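Local coordinates for A-type flavoprotein (Giardia intestinalis, PDB 2Q9U) that probably scavenges oxygen by passing electrons through a flavin mononucleotide bound in a flavodoxin-like domain to a diiron centre in a beta-lactamase-like domain, at residues Y18-M26 with H176-A184; M273-T284 with L389-G400. One frame throughout, in Å; residues are numbered along the deposited sequence.

Contact 1. Residues Y18-M26 with H176-A184; sequences YWVGIVDWM and HYATSRRWA
Trp19 meets Arg182 face to face: the guanidinium lies flat on the indole, planes 13° apart, with CZ of Arg182 3.6 Å from the centroid of the Trp19 six-membered ring. CD of the arginine sits squarely over the five-membered ring, a CH-pi contact, so the end of the side chain spans both rings. The indole reaches this place with CG anti to the backbone N (chi1 -179°), and the backbone N of Gly21 covers its opposite face; its NE1 bonds to Asn42 OD1. Further on, Val23 splits its branches. CG1 presses on CB of Ala178 at 3.3 Å, tighter than usual for two carbons, while CG2 rests 3.5 Å from NH1 of Arg182 and 3.5 Å from Thr179 O. Trp25 closes the row, its ring meeting Ala178 O, Thr179 and the N of Ser180 obliquely; Val23 CG1 and Ala178 CB share one of its faces. A strand thus packs on an irregular loop, shaped by an ST turn (Arg181 N to Thr179 OG1). Arg182 NH1 bonds to Thr179 O at 2.9 Å, the acceptor 28° out of the guanidinium plane, and NE to Gln11 OE1. Ser180 ties the loop to the second subunit: O, over the other guanidinium face, bonds to Arg282 NE and OG to Thr288 N, both of that subunit. Stack and acceptors fix the buried guanidinium's rotation, its charge probably eased by indole and carbonyls.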
loop_
_atom_site.group_PDB
_atom_site.type_symbol
_atom_site.label_atom_id
_atom_site.label_comp_id
_atom_site.label_asym_id
_atom_site.label_seq_id
_atom_site.Cartn_x
_atom_site.Cartn_y
_atom_site.Cartn_z
ATOM N N TYR A 18 -21.196 21.211 -24.045
ATOM C CA TYR A 18 -21.449 19.924 -23.412
ATOM C C TYR A 18 -20.164 19.321 -22.886
ATOM O O TYR A 18 -19.133 19.363 -23.569
ATOM C CB TYR A 18 -22.079 18.952 -24.410
ATOM C CG TYR A 18 -23.449 19.364 -24.918
ATOM C CD1 TYR A 18 -23.592 20.391 -25.845
ATOM C CD2 TYR A 18 -24.590 18.713 -24.476
ATOM C CE1 TYR A 18 -24.873 20.774 -26.319
ATOM C CE2 TYR A 18 -25.881 19.087 -24.943
ATOM C CZ TYR A 18 -25.996 20.108 -25.870
ATOM O OH TYR A 18 -27.234 20.496 -26.349
ATOM N N TRP A 19 -20.242 18.742 -21.692
ATOM C CA TRP A 19 -19.130 17.949 -21.156
ATOM C C TRP A 19 -19.117 16.601 -21.828
ATOM O O TRP A 19 -20.105 15.846 -21.781
ATOM C CB TRP A 19 -19.252 17.818 -19.642
ATOM C CG TRP A 19 -18.178 17.056 -18.973
ATOM C CD1 TRP A 19 -16.983 17.547 -18.511
ATOM C CD2 TRP A 19 -18.187 15.657 -18.662
ATOM N NE1 TRP A 19 -16.257 16.541 -17.928
ATOM C CE2 TRP A 19 -16.970 15.370 -18.008
ATOM C CE3 TRP A 19 -19.121 14.625 -18.860
ATOM C CZ2 TRP A 19 -16.653 14.089 -17.534
ATOM C CZ3 TRP A 19 -18.807 13.334 -18.405
ATOM C CH2 TRP A 19 -17.580 13.084 -17.746
ATOM N N VAL A 20 -17.994 16.290 -22.475
ATOM C CA VAL A 20 -17.833 14.993 -23.132
ATOM C C VAL A 20 -16.512 14.310 -22.653
ATOM O O VAL A 20 -15.906 13.536 -23.377
ATOM C CB VAL A 20 -17.882 15.120 -24.667
ATOM C CG1 VAL A 20 -19.314 15.539 -25.148
ATOM C CG2 VAL A 20 -16.770 16.055 -25.197
ATOM N N GLY A 21 -16.108 14.610 -21.414
ATOM C CA GLY A 21 -14.865 14.078 -20.869
ATOM C C GLY A 21 -15.093 12.725 -20.231
ATOM O O GLY A 21 -16.091 12.054 -20.489
ATOM N N ILE A 22 -14.180 12.337 -19.359
ATOM C CA ILE A 22 -14.367 11.098 -18.602
ATOM C C ILE A 22 -13.950 11.322 -17.165
ATOM O O ILE A 22 -13.078 12.147 -16.882
ATOM C CB ILE A 22 -13.628 9.868 -19.213
ATOM C CG1 ILE A 22 -12.093 9.932 -19.023
ATOM C CG2 ILE A 22 -13.988 9.654 -20.724
ATOM C CD1 ILE A 22 -11.576 9.254 -17.696
ATOM N N VAL A 23 -14.578 10.586 -16.262
ATOM C CA VAL A 23 -14.166 10.630 -14.852
ATOM C C VAL A 23 -13.308 9.412 -14.625
ATOM O O VAL A 23 -13.719 8.275 -14.945
ATOM C CB VAL A 23 -15.366 10.638 -13.862
ATOM C CG1 VAL A 23 -14.820 10.722 -12.403
ATOM C CG2 VAL A 23 -16.291 11.872 -14.113
ATOM N N ASP A 24 -12.090 9.653 -14.137
ATOM C CA ASP A 24 -11.145 8.568 -13.852
ATOM C C ASP A 24 -11.297 8.231 -12.352
ATOM O O ASP A 24 -10.555 8.720 -11.482
ATOM C CB ASP A 24 -9.708 8.973 -14.230
ATOM C CG ASP A 24 -8.741 7.792 -14.264
ATOM O OD1 ASP A 24 -9.065 6.731 -13.696
ATOM O OD2 ASP A 24 -7.609 7.947 -14.800
ATOM N N TRP A 25 -12.292 7.406 -12.067
ATOM C CA TRP A 25 -12.625 7.007 -10.691
ATOM C C TRP A 25 -11.465 6.272 -9.995
ATOM O O TRP A 25 -11.237 6.446 -8.799
ATOM C CB TRP A 25 -13.875 6.115 -10.709
ATOM C CG TRP A 25 -15.137 6.868 -11.132
ATOM C CD1 TRP A 25 -15.766 6.829 -12.361
ATOM C CD2 TRP A 25 -15.889 7.782 -10.327
ATOM N NE1 TRP A 25 -16.868 7.658 -12.353
ATOM C CE2 TRP A 25 -16.978 8.234 -11.110
ATOM C CE3 TRP A 25 -15.758 8.251 -9.002
ATOM C CZ2 TRP A 25 -17.928 9.122 -10.618
ATOM C CZ3 TRP A 25 -16.717 9.138 -8.516
ATOM C CH2 TRP A 25 -17.773 9.569 -9.322
ATOM N N MET A 26 -10.705 5.500 -10.740
ATOM C CA MET A 26 -9.762 4.559 -10.134
ATOM C C MET A 26 -8.316 5.003 -9.985
ATOM O O MET A 26 -7.550 4.372 -9.224
ATOM C CB MET A 26 -9.815 3.250 -10.903
ATOM C CG MET A 26 -11.212 2.667 -10.820
ATOM S SD MET A 26 -11.340 1.051 -11.535
ATOM C CE MET A 26 -11.041 1.389 -13.219
ATOM N N HIS A 176 -7.377 17.338 -9.306
ATOM C CA HIS A 176 -7.526 15.895 -9.485
ATOM C C HIS A 176 -8.641 15.450 -8.552
ATOM O O HIS A 176 -8.442 15.143 -7.348
ATOM C CB HIS A 176 -6.199 15.167 -9.244
ATOM C CG HIS A 176 -5.175 15.436 -10.296
ATOM N ND1 HIS A 176 -5.416 15.253 -11.646
ATOM C CD2 HIS A 176 -3.882 15.833 -10.192
ATOM C CE1 HIS A 176 -4.322 15.554 -12.326
ATOM N NE2 HIS A 176 -3.375 15.901 -11.467
ATOM N N TYR A 177 -9.851 15.507 -9.100
ATOM C CA TYR A 177 -11.053 15.250 -8.319
ATOM C C TYR A 177 -12.090 14.509 -9.168
ATOM O O TYR A 177 -12.615 15.086 -10.122
ATOM C CB TYR A 177 -11.622 16.581 -7.794
ATOM C CG TYR A 177 -12.837 16.482 -6.891
ATOM C CD1 TYR A 177 -12.994 15.427 -5.994
ATOM C CD2 TYR A 177 -13.844 17.465 -6.937
ATOM C CE1 TYR A 177 -14.124 15.355 -5.149
ATOM C CE2 TYR A 177 -14.944 17.401 -6.100
ATOM C CZ TYR A 177 -15.090 16.357 -5.223
ATOM O OH TYR A 177 -16.208 16.318 -4.416
ATOM N N ALA A 178 -12.336 13.225 -8.862
ATOM C CA ALA A 178 -13.362 12.458 -9.561
ATOM C C ALA A 178 -14.711 12.661 -8.863
ATOM O O ALA A 178 -14.844 12.331 -7.684
ATOM C CB ALA A 178 -13.017 10.915 -9.611
ATOM N N THR A 179 -15.700 13.143 -9.621
ATOM C CA THR A 179 -17.054 13.424 -9.118
ATOM C C THR A 179 -18.026 13.428 -10.296
ATOM O O THR A 179 -17.603 13.619 -11.440
ATOM C CB THR A 179 -17.120 14.760 -8.305
ATOM O OG1 THR A 179 -18.478 15.070 -7.993
ATOM C CG2 THR A 179 -16.474 15.944 -9.077
ATOM N N SER A 180 -19.307 13.191 -10.028
ATOM C CA SER A 180 -20.312 13.289 -11.069
ATOM C C SER A 180 -20.715 14.750 -11.260
ATOM O O SER A 180 -21.356 15.091 -12.259
ATOM C CB SER A 180 -21.538 12.411 -10.747
ATOM O OG SER A 180 -22.208 12.885 -9.588
ATOM N N ARG A 181 -20.311 15.605 -10.317
ATOM C CA ARG A 181 -20.615 17.043 -10.378
ATOM C C ARG A 181 -19.670 17.719 -11.371
ATOM O O ARG A 181 -18.492 17.439 -11.374
ATOM C CB ARG A 181 -20.412 17.704 -8.996
ATOM C CG ARG A 181 -21.609 17.632 -8.029
ATOM C CD ARG A 181 -21.864 16.244 -7.417
ATOM N NE ARG A 181 -22.906 16.300 -6.377
ATOM C CZ ARG A 181 -22.676 16.541 -5.082
ATOM N NH1 ARG A 181 -21.440 16.737 -4.626
ATOM N NH2 ARG A 181 -23.694 16.593 -4.230
ATOM N N ARG A 182 -20.188 18.649 -12.165
ATOM C CA ARG A 182 -19.342 19.385 -13.095
ATOM C C ARG A 182 -18.904 20.745 -12.603
ATOM O O ARG A 182 -17.973 21.324 -13.159
ATOM C CB ARG A 182 -19.988 19.483 -14.492
ATOM C CG ARG A 182 -20.354 18.101 -15.082
ATOM C CD ARG A 182 -19.100 17.178 -15.323
ATOM N NE ARG A 182 -19.601 15.798 -15.465
ATOM C CZ ARG A 182 -19.176 14.740 -14.812
ATOM N NH1 ARG A 182 -18.117 14.808 -13.979
ATOM N NH2 ARG A 182 -19.805 13.581 -15.042
ATOM N N TRP A 183 -19.571 21.266 -11.568
ATOM C CA TRP A 183 -19.280 22.617 -11.093
ATOM C C TRP A 183 -18.853 22.626 -9.627
ATOM O O TRP A 183 -19.407 21.890 -8.816
ATOM C CB TRP A 183 -20.509 23.497 -11.199
ATOM C CG TRP A 183 -21.068 23.693 -12.567
ATOM C CD1 TRP A 183 -22.185 23.106 -13.087
ATOM C CD2 TRP A 183 -20.568 24.582 -13.570
ATOM N NE1 TRP A 183 -22.413 23.579 -14.365
ATOM C CE2 TRP A 183 -21.446 24.494 -14.681
ATOM C CE3 TRP A 183 -19.457 25.443 -13.642
ATOM C CZ2 TRP A 183 -21.242 25.223 -15.868
ATOM C CZ3 TRP A 183 -19.263 26.193 -14.822
ATOM C CH2 TRP A 183 -20.155 26.065 -15.915
ATOM N N ALA A 184 -17.932 23.526 -9.307
ATOM C CA ALA A 184 -17.369 23.643 -7.956
ATOM C C ALA A 184 -18.468 23.926 -6.917
ATOM O O ALA A 184 -18.476 23.349 -5.817
ATOM C CB ALA A 184 -16.289 24.749 -7.930
#

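Contact 2. Residues M273-T284 with L389-G400; sequences MALALLDGARST and LEQAYNAGVDLG. With NO3 (nitrate ion), chain E.
Gly280 and Gly396 let two helices of the flavodoxin-like domain bring their backbones into direct contact, the axes of 273-283 and 389-400 approaching to 6.3 Å at a crossing angle of -39°. Two knobs flank this bare meeting point. Leu277, its CG anti to the backbone N (chi1 -174°), drops into the hollow among Ala392, Ala395, Gly396 and Leu399. Conversely, Tyr393 fills the hole between Ala276, Asp279, Gly280 and Ser283, its ring laid over the glycine so that Gly280 CA stands 3.7 Å from the ring centroid. At the N-terminal end, Met273 is bent so that SD touches Leu389 CD2 at 3.8 Å and CE reaches Ala392 CB. At the other end CG2 of Thr284 packs on the carbonyl of Val397. Arg282, on the far side, gives NH2 to a nitrate ion, probably from the crystallisation liquor; Asp279 OD2 bonds to Gln9 N and Arg68, both of the second subunit. Between the backbones run CA-H...O contacts, such as Gly396 CA to Leu277 O at 3.3 Å. Glycines and alanines thus allow the close approach and larger side chains fill the hollows beside it, while the hydroxyls turn back to their own segment, Thr284 OG1 to Ala281 O in the carbonyl plane, Ser283 OG to Gly280 O somewhat out of it.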
loop_
_atom_site.group_PDB
_atom_site.type_symbol
_atom_site.label_atom_id
_atom_site.label_comp_id
_atom_site.label_asym_id
_atom_site.label_seq_id
_atom_site.Cartn_x
_atom_site.Cartn_y
_atom_site.Cartn_z
ATOM N N MET A 273 11.002 14.531 19.415
ATOM C CA MET A 273 11.519 15.900 19.388
ATOM C C MET A 273 10.675 16.768 18.454
ATOM O O MET A 273 10.423 17.958 18.740
ATOM C CB MET A 273 12.968 15.931 18.960
ATOM C CG MET A 273 13.892 15.325 19.968
ATOM S SD MET A 273 14.210 16.493 21.290
ATOM C CE MET A 273 15.469 17.474 20.453
ATOM N N ALA A 274 10.245 16.176 17.335
ATOM C CA ALA A 274 9.355 16.865 16.392
ATOM C C ALA A 274 8.089 17.312 17.070
ATOM O O ALA A 274 7.625 18.434 16.822
ATOM C CB ALA A 274 9.018 15.971 15.170
ATOM N N LEU A 275 7.518 16.454 17.927
ATOM C CA LEU A 275 6.281 16.827 18.626
ATOM C C LEU A 275 6.493 18.024 19.570
ATOM O O LEU A 275 5.629 18.892 19.699
ATOM C CB LEU A 275 5.697 15.626 19.403
ATOM C CG LEU A 275 5.060 14.490 18.589
ATOM C CD1 LEU A 275 4.802 13.273 19.500
ATOM C CD2 LEU A 275 3.745 14.969 17.923
ATOM N N ALA A 276 7.624 18.045 20.269
ATOM C CA ALA A 276 7.937 19.162 21.176
ATOM C C ALA A 276 8.113 20.471 20.389
ATOM O O ALA A 276 7.614 21.529 20.795
ATOM C CB ALA A 276 9.221 18.860 22.011
ATOM N N LEU A 277 8.837 20.389 19.282
ATOM C CA LEU A 277 9.007 21.539 18.393
ATOM C C LEU A 277 7.644 22.055 17.917
ATOM O O LEU A 277 7.396 23.260 17.869
ATOM C CB LEU A 277 9.891 21.180 17.200
ATOM C CG LEU A 277 10.251 22.362 16.296
ATOM C CD1 LEU A 277 11.745 22.452 16.100
ATOM C CD2 LEU A 277 9.586 22.241 14.962
ATOM N N LEU A 278 6.778 21.124 17.527
ATOM C CA LEU A 278 5.443 21.462 17.018
ATOM C C LEU A 278 4.596 22.209 18.059
ATOM O O LEU A 278 3.925 23.219 17.739
ATOM C CB LEU A 278 4.745 20.164 16.631
ATOM C CG LEU A 278 3.724 20.182 15.527
ATOM C CD1 LEU A 278 4.448 20.321 14.183
ATOM C CD2 LEU A 278 2.844 18.899 15.603
ATOM N N ASP A 279 4.634 21.740 19.306
ATOM C CA ASP A 279 3.957 22.471 20.380
ATOM C C ASP A 279 4.498 23.879 20.562
ATOM O O ASP A 279 3.719 24.782 20.800
ATOM C CB ASP A 279 3.934 21.711 21.711
ATOM C CG ASP A 279 2.606 20.998 21.944
ATOM O OD1 ASP A 279 2.056 20.415 20.967
ATOM O OD2 ASP A 279 2.102 21.039 23.096
ATOM N N GLY A 280 5.811 24.054 20.447
ATOM C CA GLY A 280 6.425 25.379 20.521
ATOM C C GLY A 280 5.831 26.251 19.427
ATOM O O GLY A 280 5.380 27.365 19.677
ATOM N N ALA A 281 5.782 25.722 18.209
ATOM C CA ALA A 281 5.240 26.495 17.098
ATOM C C ALA A 281 3.758 26.837 17.310
ATOM O O ALA A 281 3.318 27.957 16.991
ATOM C CB ALA A 281 5.476 25.766 15.753
ATOM N N ARG A 282 3.011 25.888 17.877
ATOM C CA ARG A 282 1.582 26.027 18.072
ATOM C C ARG A 282 1.305 27.140 19.092
ATOM O O ARG A 282 0.325 27.884 18.969
ATOM C CB ARG A 282 0.958 24.709 18.553
ATOM C CG ARG A 282 -0.576 24.714 18.446
ATOM C CD ARG A 282 -1.264 23.613 19.241
ATOM N NE ARG A 282 -2.727 23.728 19.097
ATOM C CZ ARG A 282 -3.507 24.545 19.794
ATOM N NH1 ARG A 282 -2.986 25.333 20.738
ATOM N NH2 ARG A 282 -4.828 24.559 19.564
ATOM N N SER A 283 2.178 27.240 20.090
ATOM C CA SER A 283 2.046 28.268 21.153
ATOM C C SER A 283 2.038 29.709 20.623
ATOM O O SER A 283 1.538 30.615 21.301
ATOM C CB SER A 283 3.152 28.123 22.198
ATOM O OG SER A 283 4.411 28.590 21.702
ATOM N N THR A 284 2.607 29.910 19.441
ATOM C CA THR A 284 2.627 31.245 18.792
ATOM C C THR A 284 1.331 31.639 18.085
ATOM O O THR A 284 1.174 32.798 17.651
ATOM C CB THR A 284 3.776 31.385 17.759
ATOM O OG1 THR A 284 3.552 30.507 16.630
ATOM C CG2 THR A 284 5.093 31.106 18.389
ATOM N N LEU A 389 13.884 18.090 24.805
ATOM C CA LEU A 389 12.501 18.440 24.449
ATOM C C LEU A 389 12.192 19.945 24.658
ATOM O O LEU A 389 11.519 20.577 23.838
ATOM C CB LEU A 389 11.508 17.597 25.261
ATOM C CG LEU A 389 11.571 16.078 25.029
ATOM C CD1 LEU A 389 10.570 15.380 25.934
ATOM C CD2 LEU A 389 11.268 15.751 23.552
ATOM N N GLU A 390 12.671 20.495 25.767
ATOM C CA GLU A 390 12.546 21.925 26.040
ATOM C C GLU A 390 13.267 22.767 24.988
ATOM O O GLU A 390 12.734 23.778 24.519
ATOM C CB GLU A 390 13.080 22.244 27.439
ATOM C CG GLU A 390 12.976 23.710 27.769
ATOM C CD GLU A 390 13.388 24.030 29.186
ATOM O OE1 GLU A 390 14.500 23.636 29.584
ATOM O OE2 GLU A 390 12.591 24.686 29.897
ATOM N N GLN A 391 14.472 22.345 24.600
ATOM C CA GLN A 391 15.215 23.044 23.563
ATOM C C GLN A 391 14.449 22.977 22.225
ATOM O O GLN A 391 14.394 23.956 21.466
ATOM C CB GLN A 391 16.626 22.456 23.438
ATOM C CG GLN A 391 17.465 23.085 22.360
ATOM C CD GLN A 391 18.863 22.508 22.287
ATOM O OE1 GLN A 391 19.167 21.505 22.937
ATOM N NE2 GLN A 391 19.730 23.146 21.501
ATOM N N ALA A 392 13.839 21.822 21.965
ATOM C CA ALA A 392 13.045 21.641 20.739
ATOM C C ALA A 392 11.836 22.550 20.762
ATOM O O ALA A 392 11.530 23.192 19.762
ATOM C CB ALA A 392 12.622 20.169 20.569
ATOM N N TYR A 393 11.160 22.593 21.906
ATOM C CA TYR A 393 9.983 23.451 22.113
ATOM C C TYR A 393 10.351 24.908 21.867
ATOM O O TYR A 393 9.617 25.620 21.172
ATOM C CB TYR A 393 9.405 23.272 23.521
ATOM C CG TYR A 393 8.196 24.138 23.834
ATOM C CD1 TYR A 393 8.338 25.466 24.279
ATOM C CD2 TYR A 393 6.912 23.629 23.692
ATOM C CE1 TYR A 393 7.200 26.250 24.569
ATOM C CE2 TYR A 393 5.793 24.391 23.986
ATOM C CZ TYR A 393 5.932 25.683 24.416
ATOM O OH TYR A 393 4.765 26.379 24.688
ATOM N N ASN A 394 11.482 25.345 22.444
ATOM C CA ASN A 394 11.947 26.724 22.243
ATOM C C ASN A 394 12.304 27.053 20.789
ATOM O O ASN A 394 11.997 28.150 20.300
ATOM C CB ASN A 394 13.124 27.058 23.172
ATOM C CG ASN A 394 12.715 27.079 24.641
ATOM O OD1 ASN A 394 11.522 27.230 24.990
ATOM N ND2 ASN A 394 13.692 26.896 25.508
ATOM N N ALA A 395 12.970 26.118 20.114
ATOM C CA ALA A 395 13.238 26.257 18.688
ATOM C C ALA A 395 11.932 26.380 17.888
ATOM O O ALA A 395 11.883 27.107 16.896
ATOM C CB ALA A 395 14.096 25.122 18.179
ATOM N N GLY A 396 10.880 25.693 18.341
ATOM C CA GLY A 396 9.557 25.768 17.705
ATOM C C GLY A 396 8.880 27.113 17.915
ATOM O O GLY A 396 8.286 27.668 17.000
ATOM N N VAL A 397 8.970 27.645 19.127
ATOM C CA VAL A 397 8.408 28.960 19.403
ATOM C C VAL A 397 9.016 29.943 18.408
ATOM O O VAL A 397 8.288 30.715 17.772
ATOM C CB VAL A 397 8.673 29.443 20.869
ATOM C CG1 VAL A 397 8.098 30.890 21.088
ATOM C CG2 VAL A 397 8.046 28.509 21.872
ATOM N N ASP A 398 10.347 29.900 18.268
ATOM C CA ASP A 398 11.095 30.823 17.422
ATOM C C ASP A 398 10.718 30.613 15.951
ATOM O O ASP A 398 10.600 31.573 15.178
ATOM C CB ASP A 398 12.616 30.621 17.609
ATOM C CG ASP A 398 13.464 31.431 16.593
ATOM O OD1 ASP A 398 13.545 32.676 16.698
ATOM O OD2 ASP A 398 14.066 30.841 15.689
ATOM N N LEU A 399 10.547 29.349 15.566
ATOM C CA LEU A 399 10.151 29.042 14.196
ATOM C C LEU A 399 8.763 29.578 13.865
ATOM O O LEU A 399 8.534 30.076 12.743
ATOM C CB LEU A 399 10.229 27.528 13.938
ATOM C CG LEU A 399 9.967 27.015 12.512
ATOM C CD1 LEU A 399 10.932 27.615 11.492
ATOM C CD2 LEU A 399 10.084 25.483 12.502
ATOM N N GLY A 400 7.844 29.448 14.825
ATOM C CA GLY A 400 6.478 29.964 14.718
ATOM C C GLY A 400 6.468 31.487 14.570
ATOM O O GLY A 400 5.772 32.045 13.704
HETATM N N NO3 E . -6.485 26.526 21.946
HETATM O O1 NO3 E . -6.041 27.064 20.730
HETATM O O2 NO3 E . -7.680 25.783 22.004
HETATM O O3 NO3 E . -5.693 26.733 23.086
#

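Overall arrangement
Contact 1 precedes contact 2 along the chain, and the two share no strand or helix: their centres lie about 42 Å apart, with nearest atoms about 26 Å apart. Contact 1 joins strand 17-24, part of the mixed seven-strand sheet of the beta-lactamase-like domain, to the loop between strand 166-170 and helix 189-204. Contact 2 pairs helices 269-283 and 386-409 beside the five-strand parallel sheet of the flavodoxin-like domain. Far apart within one chain, they come together across the subunit interface, where the helix 269-283 of one subunit meets the loop of contact 1 in the other. This places the diiron domain of one subunit against the flavin domain of its partner, consistent with electron transfer between subunits.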